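Local coordinates for PA1221 (Pseudomonas aeruginosa, PDB 4DG9), which joins an AMP-binding domain of the ANL enzyme superfamily to a phosphopantetheine-bearing carrier domain in a single chain, at residues V422-Y427 with K458-A463; S173-R178 with R428-A433. All blocks are in the same frame, centred on the assembly; numbering follows the deposited sequence.

Contact 1: residues V422-Y427 with K458-A463; sequences VKLNGY and KQLLCA. With DG9 (5'-({[(2R,3R)-3-amino-2-{[2-({N-[(2R)-2-hydroxy-3,3-dimethyl-4-{[oxido(oxo)phosphonio]oxy}butanoyl]-beta-alanyl}amino)ethyl]sulfanyl}-4-methylpentyl]sulfonyl}amino)-5'-deoxyadenosine), chain B.
A type I' turn from Leu424 to Tyr427 brings Asn425 CA to 5.8 Å from Lys458 CA, where strand 459-466 begins. The Asn425 amide, turned to Lys458 by a CG anti to the carbonyl carbon (chi1 -58°), grips both its backbone groups: OD1 accepts from Lys458 N, 17° off the carbonyl plane, at 2.9 Å (N-H...O 158°), and ND2 donates to Lys458 O at 3.0 Å. Asparagine suits the place, offering acceptor beside donor and tolerating the left-handed turn backbone. Ser262 also bonds to OD1. Leu424 and Lys458 run past each other in opposite directions, Leu424 CD1 lying 3.8 Å from Lys458 CB, while Leu424 CD2 packs on Leu460 CB, these leucines crossing at about a right angle. Lys458 bends away to a salt bridge with Asp286. This hairpin corresponds to the A8 region of ANL enzymes; here it lies along the pantetheine arm of DG9. Asn425 O accepts from DG9 N8P, and Gly426 O from DG9 N4P (2.8 Å). Gly426 has no side chain to hit the ligand. Tyr427, stacked on Trp482, holds DG9 C6P over its ring centre. Bends at chi2, chi3 and chi4 bring Lys423 NZ to Gly285 O and, weakly, to Gly426 O and DG9 O4' and O2P.

Contact 2: residues S173-R178 with R428-A433; sequences SGTTGR and RLDLPA. With DG9 (5'-({[(2R,3R)-3-amino-2-{[2-({N-[(2R)-2-hydroxy-3,3-dimethyl-4-{[oxido(oxo)phosphonio]oxy}butanoyl]-beta-alanyl}amino)ethyl]sulfanyl}-4-methylpentyl]sulfonyl}amino)-5'-deoxyadenosine), chain B.
Ser173 and Thr175 turn their hydroxyls onto the backbone of Asp430 from the same loop, one meeting its N-H and the other its carbonyl. Ser173 OG, set anti to its own backbone N (chi1 166°), accepts from Asp430 N at 3.1 Å with an N-H...O angle of 155°, and it also donates weakly to Arg428 O. Thr175 lies across the Asp430 side chain at about a right angle. Its OG1 donates to Asp430 O at 2.7 Å, in the carbonyl plane and on a lone pair, while its methyl CG2 faces Leu429 CD2. Threonine suits this spot because one branch bonds and the other packs. The loop 173-178 matches the A3 motif of ANL enzymes, a glycine-rich loop that in relatives binds phosphate, and here it meets the junction of strand 427-430 with helix 431-439. Asp430 is the N-cap of that helix: OD1 takes Ala433 N at 3.0 Å on its anti side, 28° out of the carboxylate plane. Ala433 is small enough for its CB to sit beside both Thr175 OG1 and Thr176 CG2, the latter at 3.9 Å. Thr176 OG1 closes an ST turn by accepting from Arg178 N. Arg428, extended through chi2 and bent at chi3, has a cationic chain long enough to reach both Glu313, which NH1 salt-bridges, and the DG9 sulfonyl, whose O3P lies over one guanidinium face, nearest to Arg428 NH1 at 3.0 Å.

Contacts 1 and 2 have centres about 12 Å apart and share one hairpin: 422-427, with the first strand and the turn, belongs to contact 1, and 428-433, with the rest of the second strand and the helix start, to contact 2. A probable hydrogen bond from Val422 N to Leu429 O, 2.9 Å, joins the two strands. Leu431, at the start of the helix, bridges the apolar sides: its CD1 lies 3.7 Å from Val422 CG2 and 3.9 Å from Leu460 CD1. The hairpin is thus anchored to strand 459-466 through contact 1 and to loop 173-178 through contact 2. Contact 1 follows the pantetheine arm of DG9 and reaches the sulfonyl group through Lys423, where Arg428 of contact 2 meets it.

Contact 1: residues V422-Y427 with K458-A463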
loop_
_atom_site.group_PDB
_atom_site.type_symbol
_atom_site.label_atom_id
_atom_site.label_comp_id
_atom_site.label_asym_id
_atom_site.label_seq_id
_atom_site.Cartn_x
_atom_site.Cartn_y
_atom_site.Cartn_z
ATOM N N VAL A 422 -5.946 -11.955 3.862
ATOM C CA VAL A 422 -5.093 -11.354 4.873
ATOM C C VAL A 422 -4.392 -10.104 4.344
ATOM O O VAL A 422 -4.192 -9.938 3.135
ATOM C CB VAL A 422 -4.022 -12.349 5.362
ATOM C CG1 VAL A 422 -4.676 -13.576 5.992
ATOM C CG2 VAL A 422 -3.119 -12.762 4.212
ATOM N N LYS A 423 -4.016 -9.219 5.254
ATOM C CA LYS A 423 -3.185 -8.095 4.887
ATOM C C LYS A 423 -1.785 -8.491 5.270
ATOM O O LYS A 423 -1.563 -8.952 6.381
ATOM C CB LYS A 423 -3.606 -6.827 5.633
ATOM C CG LYS A 423 -5.016 -6.346 5.297
ATOM C CD LYS A 423 -5.316 -6.411 3.788
ATOM C CE LYS A 423 -4.413 -5.482 2.979
ATOM N NZ LYS A 423 -4.610 -4.045 3.325
ATOM N N LEU A 424 -0.840 -8.353 4.347
ATOM C CA LEU A 424 0.549 -8.601 4.690
ATOM C C LEU A 424 1.295 -7.271 4.606
ATOM O O LEU A 424 1.733 -6.841 3.540
ATOM C CB LEU A 424 1.135 -9.619 3.707
ATOM C CG LEU A 424 2.576 -10.079 3.935
ATOM C CD1 LEU A 424 2.677 -10.870 5.227
ATOM C CD2 LEU A 424 3.106 -10.907 2.756
ATOM N N ASN A 425 1.510 -6.663 5.761
ATOM C CA ASN A 425 2.108 -5.340 5.816
ATOM C C ASN A 425 1.455 -4.329 4.868
ATOM O O ASN A 425 2.137 -3.514 4.234
ATOM C CB ASN A 425 3.618 -5.449 5.595
ATOM C CG ASN A 425 4.288 -6.370 6.623
ATOM O OD1 ASN A 425 4.039 -6.254 7.824
ATOM N ND2 ASN A 425 5.106 -7.308 6.150
ATOM N N GLY A 426 0.127 -4.380 4.793
ATOM C CA GLY A 426 -0.643 -3.435 3.994
ATOM C C GLY A 426 -1.029 -3.976 2.629
ATOM O O GLY A 426 -1.834 -3.378 1.925
ATOM N N TYR A 427 -0.443 -5.109 2.251
ATOM C CA TYR A 427 -0.731 -5.729 0.964
ATOM C C TYR A 427 -1.906 -6.693 1.127
ATOM O O TYR A 427 -1.957 -7.439 2.108
ATOM C CB TYR A 427 0.495 -6.501 0.449
ATOM C CG TYR A 427 1.653 -5.663 -0.069
ATOM C CD1 TYR A 427 1.552 -4.967 -1.268
ATOM C CD2 TYR A 427 2.860 -5.601 0.619
ATOM C CE1 TYR A 427 2.608 -4.214 -1.751
ATOM C CE2 TYR A 427 3.933 -4.852 0.137
ATOM C CZ TYR A 427 3.798 -4.163 -1.050
ATOM O OH TYR A 427 4.846 -3.411 -1.543
ATOM N N LYS A 458 4.332 -8.189 9.938
ATOM C CA LYS A 458 3.805 -9.465 9.467
ATOM C C LYS A 458 4.837 -10.231 8.633
ATOM O O LYS A 458 5.671 -9.628 7.938
ATOM C CB LYS A 458 2.545 -9.248 8.638
ATOM C CG LYS A 458 1.425 -8.523 9.356
ATOM C CD LYS A 458 0.514 -9.490 10.071
ATOM C CE LYS A 458 -0.905 -8.949 10.131
ATOM N NZ LYS A 458 -0.917 -7.587 10.744
ATOM N N GLN A 459 4.774 -11.560 8.713
ATOM C CA GLN A 459 5.617 -12.443 7.916
ATOM C C GLN A 459 4.751 -13.474 7.195
ATOM O O GLN A 459 3.778 -13.978 7.749
ATOM C CB GLN A 459 6.580 -13.201 8.808
ATOM C CG GLN A 459 7.683 -12.401 9.444
ATOM C CD GLN A 459 8.534 -13.294 10.334
ATOM O OE1 GLN A 459 8.008 -13.978 11.216
ATOM N NE2 GLN A 459 9.845 -13.325 10.082
ATOM N N LEU A 460 5.109 -13.806 5.965
ATOM C CA LEU A 460 4.389 -14.845 5.248
ATOM C C LEU A 460 5.246 -16.096 5.190
ATOM O O LEU A 460 6.299 -16.131 4.551
ATOM C CB LEU A 460 4.019 -14.384 3.845
ATOM C CG LEU A 460 3.445 -15.465 2.942
ATOM C CD1 LEU A 460 2.060 -15.831 3.425
ATOM C CD2 LEU A 460 3.425 -14.981 1.500
ATOM N N LEU A 461 4.772 -17.123 5.876
ATOM C CA LEU A 461 5.515 -18.345 6.075
ATOM C C LEU A 461 4.828 -19.478 5.340
ATOM O O LEU A 461 3.606 -19.641 5.424
ATOM C CB LEU A 461 5.561 -18.664 7.565
ATOM C CG LEU A 461 6.223 -17.606 8.438
ATOM C CD1 LEU A 461 6.030 -17.928 9.910
ATOM C CD2 LEU A 461 7.701 -17.502 8.081
ATOM N N CYS A 462 5.628 -20.271 4.641
ATOM C CA CYS A 462 5.122 -21.345 3.808
ATOM C C CYS A 462 5.779 -22.676 4.152
ATOM O O CYS A 462 6.998 -22.831 4.019
ATOM C CB CYS A 462 5.380 -21.013 2.335
ATOM S SG CYS A 462 5.212 -22.406 1.208
ATOM N N ALA A 463 4.971 -23.642 4.577
ATOM C CA ALA A 463 5.482 -24.991 4.829
ATOM C C ALA A 463 4.863 -25.978 3.847
ATOM O O ALA A 463 3.646 -26.045 3.724
ATOM C CB ALA A 463 5.199 -25.412 6.262
HETATM C C DG9 B . -5.766 -0.187 1.101
HETATM N N DG9 B . -7.010 -3.305 2.123
HETATM S S DG9 B . -6.707 -2.803 0.641
HETATM C C1 DG9 B . -6.851 -1.149 0.589
HETATM N N1 DG9 B . -8.000 -1.438 10.501
HETATM O O1 DG9 B . -11.064 -4.382 3.821
HETATM C C2 DG9 B . -8.193 -2.753 10.299
HETATM N N2 DG9 B . -7.226 1.789 1.010
HETATM O O2 DG9 B . -9.776 -5.864 5.729
HETATM C C3 DG9 B . -8.347 -3.067 2.632
HETATM N N3 DG9 B . -8.211 -3.297 9.075
HETATM O O3 DG9 B . 7.290 -5.399 2.699
HETATM C C4 DG9 B . -8.020 -2.518 7.979
HETATM C C5 DG9 B . -7.818 -1.159 8.151
HETATM C C6 DG9 B . -7.809 -0.623 9.443
HETATM N N6 DG9 B . -7.616 0.702 9.663
HETATM N N7 DG9 B . -7.672 -0.636 6.914
HETATM C C8 DG9 B . -7.778 -1.633 6.003
HETATM N N9 DG9 B . -7.983 -2.779 6.659
HETATM C CA DG9 B . -6.524 0.854 1.944
HETATM C CB DG9 B . -5.745 1.663 2.983
HETATM C "C1'" DG9 B . -8.157 -4.111 6.025
HETATM S S1P DG9 B . -4.367 -0.920 1.910
HETATM C "C2'" DG9 B . -9.634 -4.433 5.824
HETATM P P2A DG9 B . 8.564 -4.683 2.257
HETATM C C2P DG9 B . -3.043 0.194 1.539
HETATM O O2P DG9 B . -5.461 -3.319 0.166
HETATM C "C3'" DG9 B . -9.945 -3.781 4.492
HETATM C C3P DG9 B . -2.212 -0.198 0.319
HETATM O O3P DG9 B . -7.779 -3.288 -0.176
HETATM C "C4'" DG9 B . -8.648 -4.050 3.745
HETATM O "O4'" DG9 B . -7.590 -4.051 4.719
HETATM O O4A DG9 B . 9.149 -5.020 0.901
HETATM N N4P DG9 B . -1.049 -0.969 0.708
HETATM C C5P DG9 B . 0.203 -0.550 0.549
HETATM O O5P DG9 B . 0.507 0.549 0.114
HETATM O O6A DG9 B . 8.327 -3.086 2.294
HETATM C C6P DG9 B . 1.278 -1.529 0.947
HETATM C C7P DG9 B . 2.051 -0.956 2.126
HETATM N N8P DG9 B . 3.272 -1.687 2.394
HETATM C C9P DG9 B . 4.408 -1.399 1.765
HETATM O O9P DG9 B . 4.496 -0.502 0.946
HETATM C CAP DG9 B . 5.613 -2.234 2.104
HETATM O OAP DG9 B . 5.231 -3.334 2.927
HETATM C CBP DG9 B . 6.702 -1.430 2.816
HETATM C CCP DG9 B . 7.741 -2.393 3.389
HETATM C CDP DG9 B . 7.347 -0.555 1.755
HETATM C CEP DG9 B . 6.130 -0.547 3.917
HETATM C CG1 DG9 B . -5.078 2.909 2.412
HETATM C CG2 DG9 B . -6.696 2.069 4.105
#

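Contact 2: residues S173-R178 with R428-A433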
loop_
_atom_site.group_PDB
_atom_site.type_symbol
_atom_site.label_atom_id
_atom_site.label_comp_id
_atom_site.label_asym_id
_atom_site.label_seq_id
_atom_site.Cartn_x
_atom_site.Cartn_y
_atom_site.Cartn_z
ATOM N N SER A 173 -6.139 -8.810 -5.504
ATOM C CA SER A 173 -4.996 -9.595 -5.047
ATOM C C SER A 173 -4.316 -10.352 -6.188
ATOM O O SER A 173 -3.144 -10.093 -6.504
ATOM C CB SER A 173 -5.467 -10.589 -3.983
ATOM O OG SER A 173 -4.485 -11.573 -3.739
ATOM N N GLY A 174 -5.040 -11.295 -6.792
ATOM C CA GLY A 174 -4.537 -12.023 -7.945
ATOM C C GLY A 174 -3.651 -13.207 -7.603
ATOM O O GLY A 174 -2.789 -13.605 -8.398
ATOM N N THR A 175 -3.864 -13.769 -6.415
ATOM C CA THR A 175 -3.124 -14.948 -5.969
ATOM C C THR A 175 -3.560 -16.211 -6.723
ATOM O O THR A 175 -2.840 -17.206 -6.742
ATOM C CB THR A 175 -3.235 -15.163 -4.430
ATOM O OG1 THR A 175 -4.616 -15.198 -4.030
ATOM C CG2 THR A 175 -2.503 -14.047 -3.667
ATOM N N THR A 176 -4.743 -16.166 -7.336
ATOM C CA THR A 176 -5.170 -17.223 -8.243
ATOM C C THR A 176 -4.182 -17.293 -9.396
ATOM O O THR A 176 -4.024 -18.335 -10.032
ATOM C CB THR A 176 -6.549 -16.928 -8.851
ATOM O OG1 THR A 176 -6.477 -15.721 -9.628
ATOM C CG2 THR A 176 -7.605 -16.784 -7.769
ATOM N N GLY A 177 -3.513 -16.169 -9.642
ATOM C CA GLY A 177 -2.674 -15.986 -10.810
ATOM C C GLY A 177 -3.379 -15.080 -11.807
ATOM O O GLY A 177 -2.809 -14.700 -12.838
ATOM N N ARG A 178 -4.627 -14.733 -11.486
ATOM C CA ARG A 178 -5.450 -13.884 -12.342
ATOM C C ARG A 178 -5.981 -12.647 -11.608
ATOM O O ARG A 178 -7.116 -12.626 -11.121
ATOM C CB ARG A 178 -6.594 -14.693 -12.949
ATOM C CG ARG A 178 -6.138 -15.775 -13.920
ATOM C CD ARG A 178 -7.322 -16.514 -14.545
ATOM N NE ARG A 178 -8.230 -17.049 -13.535
ATOM C CZ ARG A 178 -8.059 -18.217 -12.924
ATOM N NH1 ARG A 178 -7.010 -18.973 -13.225
ATOM N NH2 ARG A 178 -8.931 -18.629 -12.009
ATOM N N ARG A 428 -2.832 -6.688 0.165
ATOM C CA ARG A 428 -3.993 -7.593 0.193
ATOM C C ARG A 428 -3.787 -8.943 -0.534
ATOM O O ARG A 428 -3.537 -8.979 -1.735
ATOM C CB ARG A 428 -5.247 -6.897 -0.342
ATOM C CG ARG A 428 -6.543 -7.584 0.086
ATOM C CD ARG A 428 -7.736 -6.672 -0.080
ATOM N NE ARG A 428 -7.918 -6.283 -1.471
ATOM C CZ ARG A 428 -8.946 -5.569 -1.911
ATOM N NH1 ARG A 428 -9.882 -5.165 -1.061
ATOM N NH2 ARG A 428 -9.035 -5.259 -3.196
ATOM N N LEU A 429 -3.906 -10.038 0.213
ATOM C CA LEU A 429 -3.722 -11.382 -0.325
ATOM C C LEU A 429 -4.941 -12.253 -0.096
ATOM O O LEU A 429 -5.490 -12.265 1.009
ATOM C CB LEU A 429 -2.541 -12.088 0.358
ATOM C CG LEU A 429 -1.083 -11.623 0.246
ATOM C CD1 LEU A 429 -0.194 -12.698 0.833
ATOM C CD2 LEU A 429 -0.660 -11.344 -1.176
ATOM N N ASP A 430 -5.344 -13.025 -1.105
ATOM C CA ASP A 430 -6.213 -14.146 -0.783
ATOM C C ASP A 430 -5.336 -15.366 -0.559
ATOM O O ASP A 430 -4.853 -16.009 -1.508
ATOM C CB ASP A 430 -7.223 -14.441 -1.879
ATOM C CG ASP A 430 -8.190 -15.543 -1.470
ATOM O OD1 ASP A 430 -8.013 -16.712 -1.904
ATOM O OD2 ASP A 430 -9.112 -15.235 -0.674
ATOM N N LEU A 431 -5.197 -15.716 0.714
ATOM C CA LEU A 431 -4.240 -16.719 1.127
ATOM C C LEU A 431 -4.612 -18.121 0.646
ATOM O O LEU A 431 -3.752 -18.865 0.190
ATOM C CB LEU A 431 -4.048 -16.678 2.646
ATOM C CG LEU A 431 -2.605 -16.897 3.106
ATOM C CD1 LEU A 431 -1.744 -15.783 2.561
ATOM C CD2 LEU A 431 -2.508 -16.974 4.624
ATOM N N PRO A 432 -5.896 -18.500 0.774
ATOM C CA PRO A 432 -6.273 -19.835 0.291
ATOM C C PRO A 432 -5.905 -20.058 -1.173
ATOM O O PRO A 432 -5.294 -21.074 -1.483
ATOM C CB PRO A 432 -7.789 -19.848 0.470
ATOM C CG PRO A 432 -8.002 -18.965 1.676
ATOM C CD PRO A 432 -6.971 -17.876 1.569
ATOM N N ALA A 433 -6.229 -19.117 -2.054
ATOM C CA ALA A 433 -5.882 -19.283 -3.462
ATOM C C ALA A 433 -4.370 -19.402 -3.698
ATOM O O ALA A 433 -3.932 -20.164 -4.556
ATOM C CB ALA A 433 -6.467 -18.166 -4.292
HETATM C C DG9 B . -5.766 -0.187 1.101
HETATM N N DG9 B . -7.010 -3.305 2.123
HETATM S S DG9 B . -6.707 -2.803 0.641
HETATM C C1 DG9 B . -6.851 -1.149 0.589
HETATM N N1 DG9 B . -8.000 -1.438 10.501
HETATM O O1 DG9 B . -11.064 -4.382 3.821
HETATM C C2 DG9 B . -8.193 -2.753 10.299
HETATM N N2 DG9 B . -7.226 1.789 1.010
HETATM O O2 DG9 B . -9.776 -5.864 5.729
HETATM C C3 DG9 B . -8.347 -3.067 2.632
HETATM N N3 DG9 B . -8.211 -3.297 9.075
HETATM O O3 DG9 B . 7.290 -5.399 2.699
HETATM C C4 DG9 B . -8.020 -2.518 7.979
HETATM C C5 DG9 B . -7.818 -1.159 8.151
HETATM C C6 DG9 B . -7.809 -0.623 9.443
HETATM N N6 DG9 B . -7.616 0.702 9.663
HETATM N N7 DG9 B . -7.672 -0.636 6.914
HETATM C C8 DG9 B . -7.778 -1.633 6.003
HETATM N N9 DG9 B . -7.983 -2.779 6.659
HETATM C CA DG9 B . -6.524 0.854 1.944
HETATM C CB DG9 B . -5.745 1.663 2.983
HETATM C "C1'" DG9 B . -8.157 -4.111 6.025
HETATM S S1P DG9 B . -4.367 -0.920 1.910
HETATM C "C2'" DG9 B . -9.634 -4.433 5.824
HETATM P P2A DG9 B . 8.564 -4.683 2.257
HETATM C C2P DG9 B . -3.043 0.194 1.539
HETATM O O2P DG9 B . -5.461 -3.319 0.166
HETATM C "C3'" DG9 B . -9.945 -3.781 4.492
HETATM C C3P DG9 B . -2.212 -0.198 0.319
HETATM O O3P DG9 B . -7.779 -3.288 -0.176
HETATM C "C4'" DG9 B . -8.648 -4.050 3.745
HETATM O "O4'" DG9 B . -7.590 -4.051 4.719
HETATM O O4A DG9 B . 9.149 -5.020 0.901
HETATM N N4P DG9 B . -1.049 -0.969 0.708
HETATM C C5P DG9 B . 0.203 -0.550 0.549
HETATM O O5P DG9 B . 0.507 0.549 0.114
HETATM O O6A DG9 B . 8.327 -3.086 2.294
HETATM C C6P DG9 B . 1.278 -1.529 0.947
HETATM C C7P DG9 B . 2.051 -0.956 2.126
HETATM N N8P DG9 B . 3.272 -1.687 2.394
HETATM C C9P DG9 B . 4.408 -1.399 1.765
HETATM O O9P DG9 B . 4.496 -0.502 0.946
HETATM C CAP DG9 B . 5.613 -2.234 2.104
HETATM O OAP DG9 B . 5.231 -3.334 2.927
HETATM C CBP DG9 B . 6.702 -1.430 2.816
HETATM C CCP DG9 B . 7.741 -2.393 3.389
HETATM C CDP DG9 B . 7.347 -0.555 1.755
HETATM C CEP DG9 B . 6.130 -0.547 3.917
HETATM C CG1 DG9 B . -5.078 2.909 2.412
HETATM C CG2 DG9 B . -6.696 2.069 4.105
#